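Local structure of TrwG component of type IV secretion system (Bartonella birtlesii, 4JF8) at residues 37-40 with 44-47; 55-60 with 167-172; 70-73 with 79-82; 84-87 with 92-95; 149-152 with 156-159. The protein is a VirB8-family component of a type IV secretion system, seen here as its probably periplasmic soluble domain, and probably helps to assemble the membrane-spanning transfer machinery. All blocks are in the same frame, centred on the assembly; numbering follows the deposited sequence.

Interaction 1 (37-40 with 44-47)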
loop_
_atom_site.group_PDB
_atom_site.type_symbol
_atom_site.label_atom_id
_atom_site.label_comp_id
_atom_site.label_asym_id
_atom_site.label_seq_id
_atom_site.Cartn_x
_atom_site.Cartn_y
_atom_site.Cartn_z
ATOM N N GLU A 37 -18.129 -13.162 -3.983
ATOM C CA GLU A 37 -18.231 -12.934 -2.561
ATOM C C GLU A 37 -17.181 -13.755 -1.820
ATOM O O GLU A 37 -16.515 -13.235 -0.942
ATOM C CB GLU A 37 -19.640 -13.273 -2.049
ATOM N N THR A 38 -17.026 -15.027 -2.173
ATOM C CA THR A 38 -16.211 -15.937 -1.373
ATOM C C THR A 38 -14.710 -15.749 -1.640
ATOM O O THR A 38 -13.900 -15.754 -0.718
ATOM C CB THR A 38 -16.604 -17.410 -1.632
ATOM O OG1 THR A 38 -17.993 -17.613 -1.300
ATOM C CG2 THR A 38 -15.760 -18.352 -0.810
ATOM N N SER A 39 -14.352 -15.589 -2.906
ATOM C CA SER A 39 -12.961 -15.555 -3.334
ATOM C C SER A 39 -12.874 -14.894 -4.689
ATOM O O SER A 39 -13.789 -14.999 -5.510
ATOM C CB SER A 39 -12.425 -16.988 -3.430
ATOM O OG SER A 39 -11.092 -17.043 -3.928
ATOM N N TYR A 40 -11.750 -14.222 -4.932
ATOM C CA TYR A 40 -11.422 -13.716 -6.268
ATOM C C TYR A 40 -10.267 -14.516 -6.885
ATOM O O TYR A 40 -9.613 -14.070 -7.822
ATOM C CB TYR A 40 -11.111 -12.221 -6.220
ATOM C CG TYR A 40 -12.328 -11.348 -6.357
ATOM C CD1 TYR A 40 -12.719 -10.864 -7.584
ATOM C CD2 TYR A 40 -13.089 -11.009 -5.252
ATOM C CE1 TYR A 40 -13.832 -10.045 -7.706
ATOM C CE2 TYR A 40 -14.189 -10.192 -5.356
ATOM C CZ TYR A 40 -14.569 -9.720 -6.585
ATOM O OH TYR A 40 -15.679 -8.908 -6.695
ATOM N N VAL A 44 -5.398 -12.985 -6.309
ATOM C CA VAL A 44 -6.011 -11.802 -5.725
ATOM C C VAL A 44 -6.224 -11.972 -4.224
ATOM O O VAL A 44 -5.933 -11.055 -3.447
ATOM C CB VAL A 44 -7.295 -11.392 -6.466
ATOM C CG1 VAL A 44 -8.042 -10.326 -5.693
ATOM C CG2 VAL A 44 -6.930 -10.925 -7.881
ATOM N N ASP A 45 -6.673 -13.138 -3.776
ATOM C CA ASP A 45 -6.872 -13.336 -2.351
ATOM C C ASP A 45 -5.515 -13.199 -1.635
ATOM O O ASP A 45 -5.413 -12.574 -0.578
ATOM C CB ASP A 45 -7.462 -14.706 -2.037
ATOM C CG ASP A 45 -8.923 -14.851 -2.421
ATOM O OD1 ASP A 45 -9.544 -13.952 -3.007
ATOM O OD2 ASP A 45 -9.464 -15.972 -2.158
ATOM N N ARG A 46 -4.454 -13.770 -2.206
ATOM C CA ARG A 46 -3.123 -13.657 -1.595
ATOM C C ARG A 46 -2.673 -12.201 -1.503
ATOM O O ARG A 46 -2.075 -11.810 -0.511
ATOM C CB ARG A 46 -2.078 -14.486 -2.345
ATOM C CG ARG A 46 -2.175 -15.981 -2.072
ATOM C CD ARG A 46 -1.090 -16.738 -2.799
ATOM N NE ARG A 46 -0.949 -18.077 -2.235
ATOM C CZ ARG A 46 -0.445 -19.134 -2.863
ATOM N NH1 ARG A 46 -0.024 -19.056 -4.122
ATOM N NH2 ARG A 46 -0.386 -20.288 -2.218
ATOM N N TYR A 47 -2.971 -11.395 -2.523
ATOM C CA TYR A 47 -2.632 -9.967 -2.482
ATOM C C TYR A 47 -3.256 -9.314 -1.251
ATOM O O TYR A 47 -2.555 -8.626 -0.481
ATOM C CB TYR A 47 -3.105 -9.267 -3.752
ATOM C CG TYR A 47 -2.936 -7.770 -3.709
ATOM C CD1 TYR A 47 -1.711 -7.190 -3.978
ATOM C CD2 TYR A 47 -3.988 -6.928 -3.327
ATOM C CE1 TYR A 47 -1.534 -5.814 -3.924
ATOM C CE2 TYR A 47 -3.822 -5.550 -3.262
ATOM C CZ TYR A 47 -2.585 -5.007 -3.547
ATOM O OH TYR A 47 -2.387 -3.643 -3.478
HETATM O O HOH W 1 -6.959 -14.287 -8.427
#
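Y40 and V44 bring the two backbones to 5.8 Å, measured between their CA atoms. Segment 37-40 has no regular structure, and 44-47 lies in the opening turns of helix 42-57. This lies near the start of the modelled chain, where the NTF2-like VirB8 domain enters its long helix. S39 also forms an ST turn, with its OG bonded to the backbone N of G41. The main grip is the carboxylate of D45, which takes one bond on each oxygen from 37-40. With OG anti to its own N (chi1 176°), the S39 hydroxyl is turned toward D45, and S39 OG donates to D45 OD2 at 2.6 Å. The backbone N of Y40 donates to D45 OD1 at 2.9 Å, and this bond is nearly straight (166°). Both donors meet the syn side of their oxygen and stand somewhat out of the carboxylate plane. D45 is buried, and its oxygens have further partners: Y145 OH bonds to OD2 and Y147 OH to OD1. Two tyrosines of strand 137-147 thus help to fix the rotation of the carboxylate. The apolar part is small: V44 points its CB at 37-40, and its CG1 touches Y40 CB at 3.6 Å. The Y40 ring leads away and meets Y147 edge-to-face. Beside this, water 1 donates to Y40 O at 2.7 Å and accepts from V44 N at 2.9 Å.

Interaction 2 (55-60 with 167-172); sequences NRETYD and TSYRTD. With EDO (1,2-ethanediol), chain C.
R56 lays its CD over one face of the Y169 ring, and its guanidinium overhangs the CD2 side of the rim. Ring atom CD2 of Y169 sits over the centre of the guanidinium, 3.3 Å from R56 CZ. The two planes are 27° apart. The aliphatic part of the arginine follows: R56 CD makes a CH-pi contact, 4.0 Å from the centroid of the Y169 ring. An extended chain from CG to NE lets R56 reach this far. Its NH1 is bonded to Y52 OH, and the Y52 ring in turn meets Y169 edge-to-face. Water 2 accepts from R56 NH2 and donates to Y169 O, tying the arginine tip to the strand backbone. E57 comes to the edge of the same ring. Y169 OH donates to E57 OE2 at 2.7 Å, on the anti side of that oxygen. E57 OE2 lies at the ring edge, near its plane, with the carboxylate nearly coplanar with the ring (15°). A bend at chi2 (-62°) brings the carboxylate to Y169 OH. The methyl CG2 of T171 also touches E57 OE2, at 3.5 Å. Water 3 links E57 OE1 and T171 OG1, each at 2.8 Å. A141 and I143 of strand 137-147 also pack against Y169. The end of helix 42-57 is thus set against edge strand 164-173, the helix-on-sheet packing of the NTF2-like fold.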
loop_
_atom_site.group_PDB
_atom_site.type_symbol
_atom_site.label_atom_id
_atom_site.label_comp_id
_atom_site.label_asym_id
_atom_site.label_seq_id
_atom_site.Cartn_x
_atom_site.Cartn_y
_atom_site.Cartn_z
ATOM N N ASN A 55 0.231 -5.078 7.115
ATOM C CA ASN A 55 -0.190 -3.810 7.720
ATOM C C ASN A 55 -0.598 -3.966 9.176
ATOM O O ASN A 55 -0.400 -3.038 9.957
ATOM C CB ASN A 55 -1.280 -3.135 6.894
ATOM C CG ASN A 55 -0.717 -2.414 5.708
ATOM O OD1 ASN A 55 -0.310 -1.255 5.818
ATOM N ND2 ASN A 55 -0.696 -3.058 4.565
ATOM N N ARG A 56 -1.110 -5.121 9.551
ATOM C CA ARG A 56 -1.585 -5.326 10.920
ATOM C C ARG A 56 -0.450 -5.667 11.878
ATOM O O ARG A 56 -0.433 -5.201 13.018
ATOM C CB ARG A 56 -2.659 -6.416 10.959
ATOM C CG ARG A 56 -3.159 -6.669 12.372
ATOM C CD ARG A 56 -4.461 -7.394 12.438
ATOM N NE ARG A 56 -4.818 -7.766 13.808
ATOM C CZ ARG A 56 -6.035 -8.091 14.222
ATOM N NH1 ARG A 56 -7.088 -8.023 13.410
ATOM N NH2 ARG A 56 -6.218 -8.462 15.486
ATOM N N GLU A 57 0.483 -6.488 11.416
ATOM C CA GLU A 57 1.521 -7.012 12.300
ATOM C C GLU A 57 2.776 -6.139 12.341
ATOM O O GLU A 57 3.537 -6.186 13.298
ATOM C CB GLU A 57 1.894 -8.454 11.904
ATOM C CG GLU A 57 0.757 -9.462 12.016
ATOM C CD GLU A 57 0.226 -9.630 13.426
ATOM O OE1 GLU A 57 0.986 -9.431 14.406
ATOM O OE2 GLU A 57 -0.964 -9.971 13.554
ATOM N N THR A 58 3.020 -5.354 11.307
ATOM C CA THR A 58 4.167 -4.440 11.310
ATOM C C THR A 58 3.995 -3.366 12.348
ATOM O O THR A 58 2.893 -2.814 12.473
ATOM C CB THR A 58 4.329 -3.760 9.935
ATOM O OG1 THR A 58 4.683 -4.741 8.955
ATOM C CG2 THR A 58 5.384 -2.662 9.971
ATOM N N TYR A 59 5.049 -3.082 13.109
ATOM C CA TYR A 59 5.064 -1.875 13.931
ATOM C C TYR A 59 6.207 -1.018 13.461
ATOM O O TYR A 59 7.370 -1.399 13.583
ATOM C CB TYR A 59 5.199 -2.156 15.453
ATOM C CG TYR A 59 5.107 -0.851 16.186
ATOM C CD1 TYR A 59 3.889 -0.304 16.513
ATOM C CD2 TYR A 59 6.259 -0.123 16.492
ATOM C CE1 TYR A 59 3.793 0.917 17.132
ATOM C CE2 TYR A 59 6.176 1.115 17.106
ATOM C CZ TYR A 59 4.939 1.621 17.435
ATOM O OH TYR A 59 4.813 2.864 18.034
ATOM N N ASP A 60 5.893 0.161 12.939
ATOM C CA ASP A 60 6.935 1.063 12.456
ATOM C C ASP A 60 6.352 2.449 12.556
ATOM O O ASP A 60 5.424 2.776 11.827
ATOM C CB ASP A 60 7.326 0.698 11.022
ATOM C CG ASP A 60 8.474 1.528 10.477
ATOM O OD1 ASP A 60 8.807 2.576 11.041
ATOM O OD2 ASP A 60 9.006 1.077 9.430
ATOM N N THR A 167 -13.000 -11.160 8.486
ATOM C CA THR A 167 -14.131 -11.433 9.376
ATOM C C THR A 167 -13.699 -12.110 10.666
ATOM O O THR A 167 -14.447 -12.110 11.643
ATOM C CB THR A 167 -15.166 -12.326 8.676
ATOM O OG1 THR A 167 -14.522 -13.554 8.298
ATOM C CG2 THR A 167 -15.739 -11.612 7.451
ATOM N N SER A 168 -12.503 -12.691 10.665
ATOM C CA SER A 168 -11.895 -13.256 11.875
ATOM C C SER A 168 -10.393 -13.270 11.699
ATOM O O SER A 168 -9.905 -13.486 10.604
ATOM C CB SER A 168 -12.442 -14.659 12.187
ATOM O OG SER A 168 -12.075 -15.597 11.225
ATOM N N TYR A 169 -9.664 -13.054 12.781
ATOM C CA TYR A 169 -8.212 -13.020 12.712
ATOM C C TYR A 169 -7.632 -13.397 14.056
ATOM O O TYR A 169 -7.914 -12.747 15.052
ATOM C CB TYR A 169 -7.738 -11.628 12.307
ATOM C CG TYR A 169 -6.255 -11.511 12.116
ATOM C CD1 TYR A 169 -5.690 -11.704 10.863
ATOM C CD2 TYR A 169 -5.401 -11.172 13.158
ATOM C CE1 TYR A 169 -4.337 -11.570 10.658
ATOM C CE2 TYR A 169 -4.053 -11.039 12.961
ATOM C CZ TYR A 169 -3.519 -11.237 11.703
ATOM O OH TYR A 169 -2.169 -11.104 11.456
ATOM N N ARG A 170 -6.777 -14.402 14.048
ATOM C CA ARG A 170 -5.970 -14.734 15.210
ATOM C C ARG A 170 -4.577 -15.097 14.760
ATOM O O ARG A 170 -4.371 -15.501 13.605
ATOM C CB ARG A 170 -6.570 -15.902 16.007
ATOM C CG ARG A 170 -6.705 -17.190 15.225
ATOM C CD ARG A 170 -7.257 -18.339 16.072
ATOM N NE ARG A 170 -6.391 -18.642 17.207
ATOM C CZ ARG A 170 -6.726 -18.614 18.499
ATOM N NH1 ARG A 170 -7.966 -18.376 18.915
ATOM N NH2 ARG A 170 -5.782 -18.878 19.388
ATOM N N THR A 171 -3.613 -14.959 15.674
ATOM C CA THR A 171 -2.236 -15.422 15.450
ATOM C C THR A 171 -1.850 -16.379 16.562
ATOM O O THR A 171 -2.341 -16.276 17.688
ATOM C CB THR A 171 -1.234 -14.259 15.380
ATOM O OG1 THR A 171 -1.322 -13.505 16.586
ATOM C CG2 THR A 171 -1.530 -13.369 14.210
ATOM N N ASP A 172 -1.018 -17.355 16.197
ATOM C CA ASP A 172 -0.532 -18.366 17.135
ATOM C C ASP A 172 0.901 -18.722 16.764
ATOM O O ASP A 172 1.301 -18.591 15.617
ATOM C CB ASP A 172 -1.390 -19.615 17.009
ATOM C CG ASP A 172 -2.835 -19.386 17.428
ATOM O OD1 ASP A 172 -3.142 -19.376 18.640
ATOM O OD2 ASP A 172 -3.703 -19.168 16.544
HETATM C C1 EDO C . 0.465 -1.715 13.094
HETATM O O1 EDO C . 0.160 -2.752 14.041
HETATM C C2 EDO C . -0.758 -0.892 12.802
HETATM O O2 EDO C . -1.618 -1.696 12.048
HETATM O O HOH W 2 -8.607 -9.950 15.369
HETATM O O HOH W 3 0.534 -11.448 16.323
#

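Interaction 3 (70-73 with 79-82)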
loop_
_atom_site.group_PDB
_atom_site.type_symbol
_atom_site.label_atom_id
_atom_site.label_comp_id
_atom_site.label_asym_id
_atom_site.label_seq_id
_atom_site.Cartn_x
_atom_site.Cartn_y
_atom_site.Cartn_z
ATOM N N THR A 70 -5.048 1.140 7.171
ATOM C CA THR A 70 -5.291 0.057 6.222
ATOM C C THR A 70 -5.904 -1.139 6.944
ATOM O O THR A 70 -6.887 -1.734 6.485
ATOM C CB THR A 70 -3.988 -0.358 5.519
ATOM O OG1 THR A 70 -3.469 0.734 4.757
ATOM C CG2 THR A 70 -4.187 -1.538 4.622
ATOM N N THR A 71 -5.317 -1.497 8.085
ATOM C CA THR A 71 -5.863 -2.612 8.850
ATOM C C THR A 71 -7.337 -2.364 9.204
ATOM O O THR A 71 -8.191 -3.247 9.023
ATOM C CB THR A 71 -5.058 -2.868 10.123
ATOM O OG1 THR A 71 -3.704 -3.137 9.774
ATOM C CG2 THR A 71 -5.598 -4.061 10.867
ATOM N N ALA A 72 -7.647 -1.167 9.672
ATOM C CA ALA A 72 -9.024 -0.849 10.034
ATOM C C ALA A 72 -9.966 -0.945 8.839
ATOM O O ALA A 72 -11.063 -1.498 8.929
ATOM C CB ALA A 72 -9.114 0.522 10.674
ATOM N N LEU A 73 -9.516 -0.408 7.703
ATOM C CA LEU A 73 -10.360 -0.414 6.501
ATOM C C LEU A 73 -10.724 -1.818 6.062
ATOM O O LEU A 73 -11.834 -2.082 5.609
ATOM C CB LEU A 73 -9.621 0.322 5.383
ATOM C CG LEU A 73 -10.375 0.476 4.069
ATOM C CD1 LEU A 73 -11.572 1.411 4.200
ATOM C CD2 LEU A 73 -9.397 0.916 2.989
ATOM N N VAL A 79 -13.866 -7.112 13.971
ATOM C CA VAL A 79 -12.417 -7.310 13.928
ATOM C C VAL A 79 -11.694 -5.980 14.211
ATOM O O VAL A 79 -10.658 -5.948 14.872
ATOM C CB VAL A 79 -12.003 -7.973 12.604
ATOM C CG1 VAL A 79 -10.498 -8.035 12.445
ATOM C CG2 VAL A 79 -12.565 -9.385 12.532
ATOM N N GLN A 80 -12.255 -4.878 13.726
ATOM C CA GLN A 80 -11.760 -3.547 14.093
ATOM C C GLN A 80 -11.666 -3.393 15.592
ATOM O O GLN A 80 -10.640 -2.932 16.109
ATOM C CB GLN A 80 -12.690 -2.457 13.556
ATOM C CG GLN A 80 -12.592 -2.204 12.072
ATOM C CD GLN A 80 -13.584 -1.175 11.598
ATOM O OE1 GLN A 80 -14.541 -0.825 12.297
ATOM N NE2 GLN A 80 -13.382 -0.699 10.388
ATOM N N GLN A 81 -12.731 -3.752 16.309
ATOM C CA GLN A 81 -12.715 -3.578 17.766
ATOM C C GLN A 81 -11.603 -4.390 18.421
ATOM O O GLN A 81 -10.948 -3.911 19.337
ATOM C CB GLN A 81 -14.076 -3.910 18.378
ATOM C CG GLN A 81 -15.169 -2.901 18.010
ATOM C CD GLN A 81 -14.884 -1.549 18.622
ATOM O OE1 GLN A 81 -14.698 -1.439 19.852
ATOM N NE2 GLN A 81 -14.801 -0.528 17.797
ATOM N N GLU A 82 -11.366 -5.605 17.920
ATOM C CA GLU A 82 -10.275 -6.451 18.426
ATOM C C GLU A 82 -8.915 -5.796 18.158
ATOM O O GLU A 82 -8.075 -5.715 19.055
ATOM C CB GLU A 82 -10.359 -7.825 17.795
ATOM C CG GLU A 82 -11.569 -8.613 18.251
ATOM C CD GLU A 82 -11.791 -9.887 17.479
ATOM O OE1 GLU A 82 -11.135 -10.099 16.446
ATOM O OE2 GLU A 82 -12.664 -10.686 17.906
#
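A72 and Q80 are the two residues that meet where helix 64-73 and helix 77-85 come together. Two consecutive helices of the NTF2-like VirB8 domain are joined here by a short link. The CA atoms of A72 and Q80 come within 5.6 Å. This small surface contact buries 88 Å² in all. Its close part is a single bond: Q80 NE2 donates to A72 O at 2.9 Å. The bond is almost straight (176°), and the acceptor lies in the amide plane of Q80. The approach to the carbonyl is less regular, since the donor stands 46° out of the carbonyl plane. Q80 CB does not point at the other helix. The chain, extended beyond CG, carries the amide across. Q80 CG passes A72 O at 3.6 Å on the way. The methyl of A72 adds little, as its CB is 4.4 Å from Q80 NE2, but it also packs on Y84. The better-packed side of the helix pair faces inward. T71 and V79 are buried there against R56 of helix 42-57, and V79 also rests on Y52. T71 touches F83 too. The outer side is looser, where Q81 and E82 are exposed. The helices are also held from their link, for T71 O bonds to S75 OG. V79 N, one residue before Q80, bonds to T76 OG1.

Interaction 4 (84-87 with 92-95). With EDO (1,2-ethanediol), chain C; EDO (1,2-ethanediol), chain E.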
loop_
_atom_site.group_PDB
_atom_site.type_symbol
_atom_site.label_atom_id
_atom_site.label_comp_id
_atom_site.label_asym_id
_atom_site.label_seq_id
_atom_site.Cartn_x
_atom_site.Cartn_y
_atom_site.Cartn_z
ATOM N N TYR A 84 -8.236 -2.572 17.504
ATOM C CA TYR A 84 -8.080 -1.277 18.153
ATOM C C TYR A 84 -7.569 -1.445 19.564
ATOM O O TYR A 84 -6.833 -0.580 20.062
ATOM C CB TYR A 84 -9.396 -0.499 18.197
ATOM C CG TYR A 84 -9.943 -0.022 16.866
ATOM C CD1 TYR A 84 -9.122 0.174 15.757
ATOM C CD2 TYR A 84 -11.298 0.285 16.728
ATOM C CE1 TYR A 84 -9.635 0.651 14.570
ATOM C CE2 TYR A 84 -11.806 0.752 15.548
ATOM C CZ TYR A 84 -10.977 0.923 14.459
ATOM O OH TYR A 84 -11.519 1.378 13.261
ATOM N N LYS A 85 -7.926 -2.536 20.225
ATOM C CA LYS A 85 -7.493 -2.737 21.613
ATOM C C LYS A 85 -5.976 -2.831 21.737
ATOM O O LYS A 85 -5.423 -2.459 22.772
ATOM C CB LYS A 85 -8.156 -3.970 22.219
ATOM C CG LYS A 85 -9.640 -3.783 22.456
ATOM C CD LYS A 85 -10.248 -4.964 23.185
ATOM C CE LYS A 85 -11.765 -4.899 23.200
ATOM N NZ LYS A 85 -12.354 -3.528 23.303
ATOM N N ILE A 86 -5.289 -3.279 20.688
ATOM C CA ILE A 86 -3.820 -3.306 20.696
ATOM C C ILE A 86 -3.250 -1.902 20.938
ATOM O O ILE A 86 -2.167 -1.756 21.501
ATOM C CB ILE A 86 -3.278 -3.882 19.361
ATOM C CG1 ILE A 86 -3.720 -5.346 19.196
ATOM C CG2 ILE A 86 -1.760 -3.772 19.272
ATOM C CD1 ILE A 86 -3.424 -5.939 17.845
ATOM N N TYR A 87 -3.989 -0.877 20.499
ATOM C CA TYR A 87 -3.607 0.537 20.576
ATOM C C TYR A 87 -4.416 1.331 21.595
ATOM O O TYR A 87 -4.511 2.557 21.495
ATOM C CB TYR A 87 -3.671 1.158 19.145
ATOM C CG TYR A 87 -2.612 0.508 18.280
ATOM C CD1 TYR A 87 -1.297 0.918 18.383
ATOM C CD2 TYR A 87 -2.895 -0.567 17.444
ATOM C CE1 TYR A 87 -0.295 0.310 17.649
ATOM C CE2 TYR A 87 -1.893 -1.197 16.700
ATOM C CZ TYR A 87 -0.584 -0.749 16.828
ATOM O OH TYR A 87 0.469 -1.341 16.165
ATOM N N ALA A 92 -0.885 0.194 25.411
ATOM C CA ALA A 92 -1.081 0.472 23.977
ATOM C C ALA A 92 0.258 0.394 23.267
ATOM O O ALA A 92 1.241 0.997 23.704
ATOM C CB ALA A 92 -1.680 1.833 23.751
ATOM N N ARG A 93 0.302 -0.335 22.164
ATOM C CA ARG A 93 1.584 -0.636 21.511
ATOM C C ARG A 93 2.324 0.627 21.060
ATOM O O ARG A 93 3.550 0.715 21.211
ATOM C CB ARG A 93 1.375 -1.594 20.345
ATOM C CG ARG A 93 2.661 -2.017 19.654
ATOM C CD ARG A 93 2.439 -3.097 18.616
ATOM N NE ARG A 93 1.973 -4.345 19.235
ATOM C CZ ARG A 93 1.382 -5.340 18.585
ATOM N NH1 ARG A 93 1.164 -5.302 17.288
ATOM N NH2 ARG A 93 0.987 -6.403 19.289
ATOM N N ASP A 94 1.600 1.624 20.569
ATOM C CA ASP A 94 2.234 2.882 20.175
ATOM C C ASP A 94 2.786 3.652 21.361
ATOM O O ASP A 94 3.811 4.320 21.234
ATOM C CB ASP A 94 1.287 3.764 19.342
ATOM C CG ASP A 94 0.029 4.180 20.096
ATOM O OD1 ASP A 94 -0.526 3.366 20.853
ATOM O OD2 ASP A 94 -0.355 5.355 19.930
ATOM N N LYS A 95 2.121 3.566 22.512
ATOM C CA LYS A 95 2.590 4.256 23.716
ATOM C C LYS A 95 3.858 3.584 24.222
ATOM O O LYS A 95 4.821 4.249 24.648
ATOM C CB LYS A 95 1.514 4.197 24.810
HETATM C C1 EDO C . 0.465 -1.715 13.094
HETATM O O1 EDO C . 0.160 -2.752 14.041
HETATM C C2 EDO C . -0.758 -0.892 12.802
HETATM O O2 EDO C . -1.618 -1.696 12.048
HETATM C C1 EDO E . 4.375 -4.200 22.506
HETATM O O1 EDO E . 2.965 -4.345 22.314
HETATM C C2 EDO E . 5.073 -5.146 21.535
HETATM O O2 EDO E . 4.662 -6.494 21.783
HETATM O O HOH W 4 -2.706 4.566 22.035
#
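R93 lies alongside I86 and crosses the Y87 side chain at an angle, where the chain leaves helix 77-85 and enters helix 93-97, at the surface of the NTF2-like fold. A92 is the N-cap of the second helix. R93 CB lies 3.7 Å from Y87 CE1. Its CG comes next to O1 of one ethanediol molecule (chain E), probably from the crystallisation liquor. CD then passes Y87 OH at 3.6 Å. The chain bends at chi3 (-65°), and NE donates to that same ethanediol O1 at 3.2 Å, in the guanidinium plane. At the tip, CZ sits under I86 CG2 at 3.6 Å. The methyl thus covers the centre of one guanidinium face. The backbones are joined directly: R93 N donates to I86 O at 2.9 Å, in the carbonyl plane. A92 CA makes a longer CA-H...O contact to the same oxygen. The Y87 ring turns an edge to D94, whose OD1 is 3.6 Å from Y87 CD1. Y59 packs on Y87, R93 and D94. Y87 OH donates to a second ethanediol (chain C) of like origin, 2.6 Å from its O1. Water 4 donates to both Y87 O and D94 OD1, at 2.8 Å each.

Interaction 5 (149-152 with 156-159)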
loop_
_atom_site.group_PDB
_atom_site.type_symbol
_atom_site.label_atom_id
_atom_site.label_comp_id
_atom_site.label_asym_id
_atom_site.label_seq_id
_atom_site.Cartn_x
_atom_site.Cartn_y
_atom_site.Cartn_z
ATOM N N GLY A 149 -18.257 -6.314 -1.698
ATOM C CA GLY A 149 -18.590 -5.369 -2.777
ATOM C C GLY A 149 -18.013 -3.993 -2.574
ATOM O O GLY A 149 -17.468 -3.664 -1.522
ATOM N N ALA A 150 -18.120 -3.165 -3.605
ATOM C CA ALA A 150 -17.520 -1.845 -3.584
ATOM C C ALA A 150 -18.068 -1.013 -2.438
ATOM O O ALA A 150 -19.284 -0.933 -2.262
ATOM C CB ALA A 150 -17.799 -1.144 -4.905
ATOM N N PRO A 151 -17.192 -0.417 -1.634
ATOM C CA PRO A 151 -17.681 0.438 -0.538
ATOM C C PRO A 151 -18.543 1.609 -0.984
ATOM O O PRO A 151 -18.413 2.088 -2.105
ATOM C CB PRO A 151 -16.389 0.967 0.098
ATOM C CG PRO A 151 -15.399 -0.094 -0.160
ATOM C CD PRO A 151 -15.768 -0.750 -1.467
ATOM N N MET A 152 -19.353 2.113 -0.055
ATOM C CA MET A 152 -20.263 3.234 -0.308
ATOM C C MET A 152 -19.508 4.539 -0.535
ATOM O O MET A 152 -19.839 5.306 -1.439
ATOM C CB MET A 152 -21.202 3.361 0.902
ATOM C CG MET A 152 -22.249 4.471 0.839
ATOM S SD MET A 152 -23.559 4.300 -0.405
ATOM C CE MET A 152 -24.275 2.736 0.076
ATOM N N ASP A 156 -13.184 5.229 0.612
ATOM C CA ASP A 156 -12.945 3.826 0.961
ATOM C C ASP A 156 -12.831 2.951 -0.294
ATOM O O ASP A 156 -11.984 2.051 -0.358
ATOM C CB ASP A 156 -14.098 3.297 1.805
ATOM C CG ASP A 156 -14.142 3.893 3.202
ATOM O OD1 ASP A 156 -13.215 4.593 3.628
ATOM O OD2 ASP A 156 -15.156 3.622 3.882
ATOM N N ARG A 157 -13.666 3.237 -1.282
ATOM C CA ARG A 157 -13.695 2.451 -2.502
ATOM C C ARG A 157 -12.361 2.530 -3.253
ATOM O O ARG A 157 -11.915 1.555 -3.866
ATOM C CB ARG A 157 -14.829 2.968 -3.359
ATOM C CG ARG A 157 -15.124 2.148 -4.579
ATOM C CD ARG A 157 -16.510 2.473 -5.107
ATOM N NE ARG A 157 -16.735 3.875 -5.443
ATOM C CZ ARG A 157 -17.591 4.697 -4.828
ATOM N NH1 ARG A 157 -18.277 4.324 -3.759
ATOM N NH2 ARG A 157 -17.736 5.941 -5.281
ATOM N N LEU A 158 -11.680 3.673 -3.160
ATOM C CA LEU A 158 -10.385 3.852 -3.815
ATOM C C LEU A 158 -9.295 3.000 -3.192
ATOM O O LEU A 158 -8.287 2.727 -3.847
ATOM C CB LEU A 158 -9.946 5.310 -3.759
ATOM C CG LEU A 158 -10.470 6.249 -4.821
ATOM C CD1 LEU A 158 -9.955 7.650 -4.537
ATOM C CD2 LEU A 158 -10.016 5.783 -6.204
ATOM N N LEU A 159 -9.452 2.607 -1.929
ATOM C CA LEU A 159 -8.450 1.803 -1.237
ATOM C C LEU A 159 -8.892 0.373 -0.979
ATOM O O LEU A 159 -8.102 -0.456 -0.560
ATOM C CB LEU A 159 -8.044 2.473 0.091
ATOM C CG LEU A 159 -7.325 3.811 -0.064
ATOM C CD1 LEU A 159 -7.177 4.519 1.285
ATOM C CD2 LEU A 159 -5.994 3.588 -0.734
#
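R157 NH1 reaches two backbone carbonyls in a row. It donates to P151 O at 2.8 Å, with that oxygen lying close to the guanidinium plane. The second bond, to M152 O at 3.0 Å, is weak and more bent (140°). The arginine chain bends at chi3 (58°), which turns NH1 back over the loop. At the bend, R157 CD touches A150 CB at 3.8 Å. The P151 ring packs on the helix, with its CB 3.7 Å from D156 CB and its CG beside the R157 backbone. The proline carbonyl is meanwhile held by the helix's own side chain. Segment 149-152 is the link from strand 137-147 to helix 154-159, the short helix placed before the last strand of the NTF2-like sheet. Further out, the backbone of G149 is bonded to L162, and L73 of helix 64-73 packs on D156 and L159. In the dimer, R157 rests on V43 of the second subunit, L158 on its R46 and L159 on its N50.

How the interactions relate
Interaction 2 is the most central, its centre about 3 Å from the centre of the chain, and it joins helix 42-57 to the sheet through a tyrosine ring. Interactions 3, 4 and 5 lie at the surface and close short turns between neighbouring elements, mainly by bonds to backbone carbonyls. Interaction 1 is partly buried and relies on a carboxylate. It shares helix 42-57 with interaction 2, while interactions 3 and 4 share helix 77-85. Interaction 3 touches interactions 2, 4 and 5. Interactions 2 and 4 also touch each other and share one ethanediol. Interactions 1 and 5 do not touch each other, but both border the second subunit.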